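Local coordinates for protein probable glutamine synthetase (Pseudomonas aeruginosa, PDB 4HPP) that is a probable glutamine synthetase, with an N-terminal domain and a catalytic domain that holds a magnesium ion and glutamic acid, at residues A352-L355 with G356-R360; L408-P411 with L412-Y416. One frame throughout, in Å; residues are numbered along the deposited sequence.

Contact 1 closes helix 342-358 and contact 2 opens helix 410-427; their centres lie about 21 Å apart, and their nearest atoms, about 7 Å apart, do not touch. Contact 1 is the more buried: R354 and L355 are enclosed, while E358 and R359 reach exposed ground. Contact 2 is only partly buried, with L408 and L412 buried and K410 exposed. Both carry a lysine or arginine paired with an acid four residues on, yet R354 has further glutamate partners, whereas K410 and D414 make a long salt bridge. Helix 342-358 connects the two, since L408 of contact 2 packs on its I351.

Contact 1. Residues A352-L355 with G356-R360; sequences AGRL and GIERR
R354 bends at its third torsion (chi3 -32°), while E358 sets CG beside its own backbone N (chi1 -65°) and runs on extended, and the two side chains lie alongside each other, one helical turn apart. Carboxylate OE2 reaches the guanidinium edge, in its plane, and NH1 of R354 gives E358 OE2 a weak bond of 3.4 Å within a salt bridge; the two flat groups are turned 67° against each other. E358 is the lesser partner of this buried arginine, whose NE pairs with E115 and whose NH1 also meets E407; the three acids would together offset the cost of burying its charge close to that of R118.

L355 presents its CD2 methyl to both E358 and R359: it lies 3.6 Å from E358 OE1 and against one face of the R359 guanidinium, 3.9 Å from its NH2. The same leucine packs on H273 of helix 261-281 and A403 of helix 402-405, a place for a greasy side chain. E358 N bonds R354 O at 2.8 Å, but R359 N to L355 O stretches to a weak 3.4 Å. R359 leaves helical geometry, making this the C-terminal turn of a helix with an i to i+4 arginine-glutamate salt bridge on its flank.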
# COMPACT_ATOMS: atom_id res chain seq x y z
N ALA A 352 25.32 44.54 28.54
CA ALA A 352 24.61 45.49 29.37
C ALA A 352 24.88 45.19 30.84
O ALA A 352 24.99 46.12 31.64
CB ALA A 352 23.12 45.47 29.09
N GLY A 353 25.00 43.91 31.16
CA GLY A 353 25.41 43.44 32.48
C GLY A 353 26.78 43.99 32.81
O GLY A 353 26.96 44.60 33.88
N ARG A 354 27.73 43.81 31.89
CA ARG A 354 29.09 44.36 32.05
C ARG A 354 29.00 45.85 32.36
O ARG A 354 29.52 46.30 33.35
CB ARG A 354 29.97 44.15 30.80
CG ARG A 354 31.39 43.64 31.04
CD ARG A 354 32.40 44.02 29.93
NE ARG A 354 31.87 44.14 28.55
CZ ARG A 354 31.85 45.25 27.80
NH1 ARG A 354 32.33 46.38 28.30
NH2 ARG A 354 31.34 45.27 26.56
N LEU A 355 28.34 46.61 31.48
CA LEU A 355 28.10 48.03 31.71
C LEU A 355 27.47 48.32 33.09
O LEU A 355 27.68 49.39 33.67
CB LEU A 355 27.16 48.58 30.63
CG LEU A 355 27.77 48.77 29.26
CD1 LEU A 355 26.80 49.56 28.41
CD2 LEU A 355 29.09 49.51 29.41
N GLY A 356 26.68 47.38 33.60
CA GLY A 356 26.09 47.51 34.91
C GLY A 356 27.21 47.49 35.92
O GLY A 356 27.29 48.37 36.76
N ILE A 357 28.08 46.49 35.80
CA ILE A 357 29.16 46.28 36.74
C ILE A 357 30.21 47.38 36.71
O ILE A 357 30.63 47.84 37.76
CB ILE A 357 29.83 44.92 36.47
CG1 ILE A 357 28.82 43.79 36.76
CG2 ILE A 357 31.15 44.80 37.23
CD1 ILE A 357 29.21 42.44 36.19
N GLU A 358 30.61 47.79 35.50
CA GLU A 358 31.61 48.85 35.24
C GLU A 358 31.28 50.23 35.83
O GLU A 358 32.18 50.96 36.26
CB GLU A 358 31.87 48.98 33.71
CG GLU A 358 32.50 47.73 33.11
CD GLU A 358 32.87 47.80 31.62
OE1 GLU A 358 32.29 48.61 30.83
OE2 GLU A 358 33.77 46.99 31.27
N ARG A 359 30.00 50.59 35.83
CA ARG A 359 29.51 51.87 36.35
C ARG A 359 28.81 51.73 37.71
O ARG A 359 28.03 52.59 38.12
CB ARG A 359 28.57 52.51 35.32
CG ARG A 359 29.28 52.57 33.99
CD ARG A 359 28.44 53.04 32.82
NE ARG A 359 29.29 52.91 31.63
CZ ARG A 359 29.08 53.49 30.44
NH1 ARG A 359 28.01 54.27 30.20
NH2 ARG A 359 29.98 53.28 29.48
N ARG A 360 29.11 50.62 38.40
CA ARG A 360 28.48 50.23 39.65
C ARG A 360 27.08 50.82 39.80
O ARG A 360 26.80 51.55 40.73
CB ARG A 360 29.39 50.57 40.84
CG ARG A 360 30.72 49.81 40.85
CD ARG A 360 31.86 50.61 41.49
NE ARG A 360 31.99 51.92 40.87
CZ ARG A 360 32.94 52.28 40.01
NH1 ARG A 360 33.91 51.43 39.68
NH2 ARG A 360 32.90 53.51 39.50

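Contact 2. Residues L408-P411 with L412-Y416; sequences LPKP and LLDTY
L408 and L413 meet through their outer methyls, CD1 to CD1 at 4.2 Å, across the start of the helix. L413 holds CG anti to its backbone N (chi1 177°), and this turns the branch back to L408. Beside them the ring of P409 leans on L412, CG lying 4.3 Å from CD2. On the outer side K410 bends at its second and third torsions and crosses D414: its CE comes to 3.2 Å from OD1, while the charged NZ stays 3.8 Å from the same oxygen, a long salt bridge suited to an exposed lysine.

With P409 at the N-cap, L408 just before it and L413 four residues after it form a hydrophobic staple, the leucine pair that closes the apolar side of a helix start. P411 suits the first turn, where a backbone N has no carbonyl of a preceding turn to bond, so proline's missing N-H costs nothing. D414 sits one turn after K410, where it can face the lysine.

The backbone positions these groups. P409 O receives weak bonds from L412 N (3.1 Å) and L413 N (3.5 Å), and D414 N donates a hydrogen bond to K410 O at 3.2 Å. Farther out, L111 of helix 108-121 packs against L408, P409 and L412, I351 of helix 342-358 backs L408, and one turn along, Y416 OH bonds A279 O.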
# COMPACT_ATOMS: atom_id res chain seq x y z
N LEU A 408 29.20 47.52 20.60
CA LEU A 408 29.02 46.69 19.42
C LEU A 408 29.98 47.22 18.39
O LEU A 408 30.14 48.43 18.30
CB LEU A 408 27.57 46.78 18.93
CG LEU A 408 26.48 46.34 19.91
CD1 LEU A 408 25.08 46.44 19.30
CD2 LEU A 408 26.72 44.93 20.46
N PRO A 409 30.71 46.32 17.70
CA PRO A 409 31.49 46.69 16.51
C PRO A 409 30.58 47.43 15.56
O PRO A 409 29.52 46.94 15.19
CB PRO A 409 31.87 45.34 15.90
CG PRO A 409 31.47 44.30 16.92
CD PRO A 409 31.15 45.01 18.20
N LYS A 410 31.00 48.61 15.13
CA LYS A 410 30.11 49.47 14.36
C LYS A 410 29.51 48.84 13.09
O LYS A 410 28.33 49.00 12.84
CB LYS A 410 30.75 50.84 14.09
CG LYS A 410 29.76 51.98 14.26
CD LYS A 410 29.82 52.97 13.12
CE LYS A 410 28.44 53.51 12.81
NZ LYS A 410 28.56 54.53 11.72
N PRO A 411 30.31 48.12 12.29
CA PRO A 411 29.71 47.50 11.07
C PRO A 411 28.55 46.51 11.32
O PRO A 411 27.63 46.38 10.50
CB PRO A 411 30.89 46.77 10.43
CG PRO A 411 32.11 47.53 10.90
CD PRO A 411 31.78 48.00 12.30
N LEU A 412 28.60 45.81 12.45
CA LEU A 412 27.52 44.91 12.88
C LEU A 412 26.21 45.70 13.08
O LEU A 412 25.06 45.28 12.73
CB LEU A 412 27.93 44.29 14.19
CG LEU A 412 27.09 43.23 14.85
CD1 LEU A 412 26.39 42.52 13.73
CD2 LEU A 412 27.99 42.25 15.59
N LEU A 413 26.39 46.85 13.70
CA LEU A 413 25.26 47.61 14.14
C LEU A 413 24.51 48.13 12.90
O LEU A 413 23.28 47.93 12.79
CB LEU A 413 25.74 48.68 15.11
CG LEU A 413 24.76 49.69 15.70
CD1 LEU A 413 23.55 49.02 16.35
CD2 LEU A 413 25.57 50.53 16.67
N ASP A 414 25.27 48.70 11.95
CA ASP A 414 24.77 49.23 10.67
C ASP A 414 24.09 48.17 9.88
O ASP A 414 22.95 48.38 9.37
CB ASP A 414 25.90 49.74 9.76
CG ASP A 414 26.55 51.03 10.25
OD1 ASP A 414 26.50 51.36 11.47
OD2 ASP A 414 27.14 51.70 9.39
N THR A 415 24.78 47.02 9.75
CA THR A 415 24.22 45.94 8.94
C THR A 415 22.97 45.32 9.59
O THR A 415 21.96 45.04 8.91
CB THR A 415 25.29 44.98 8.40
OG1 THR A 415 24.78 43.65 8.31
CG2 THR A 415 26.53 45.02 9.25
N TYR A 416 23.01 45.23 10.92
CA TYR A 416 21.85 44.80 11.70
C TYR A 416 20.71 45.78 11.62
O TYR A 416 19.57 45.43 11.26
CB TYR A 416 22.23 44.58 13.17
CG TYR A 416 21.13 43.88 13.93
CD1 TYR A 416 20.14 44.60 14.60
CD2 TYR A 416 21.04 42.50 13.92
CE1 TYR A 416 19.11 43.96 15.27
CE2 TYR A 416 20.01 41.85 14.59
CZ TYR A 416 19.06 42.58 15.27
OH TYR A 416 18.06 41.93 15.92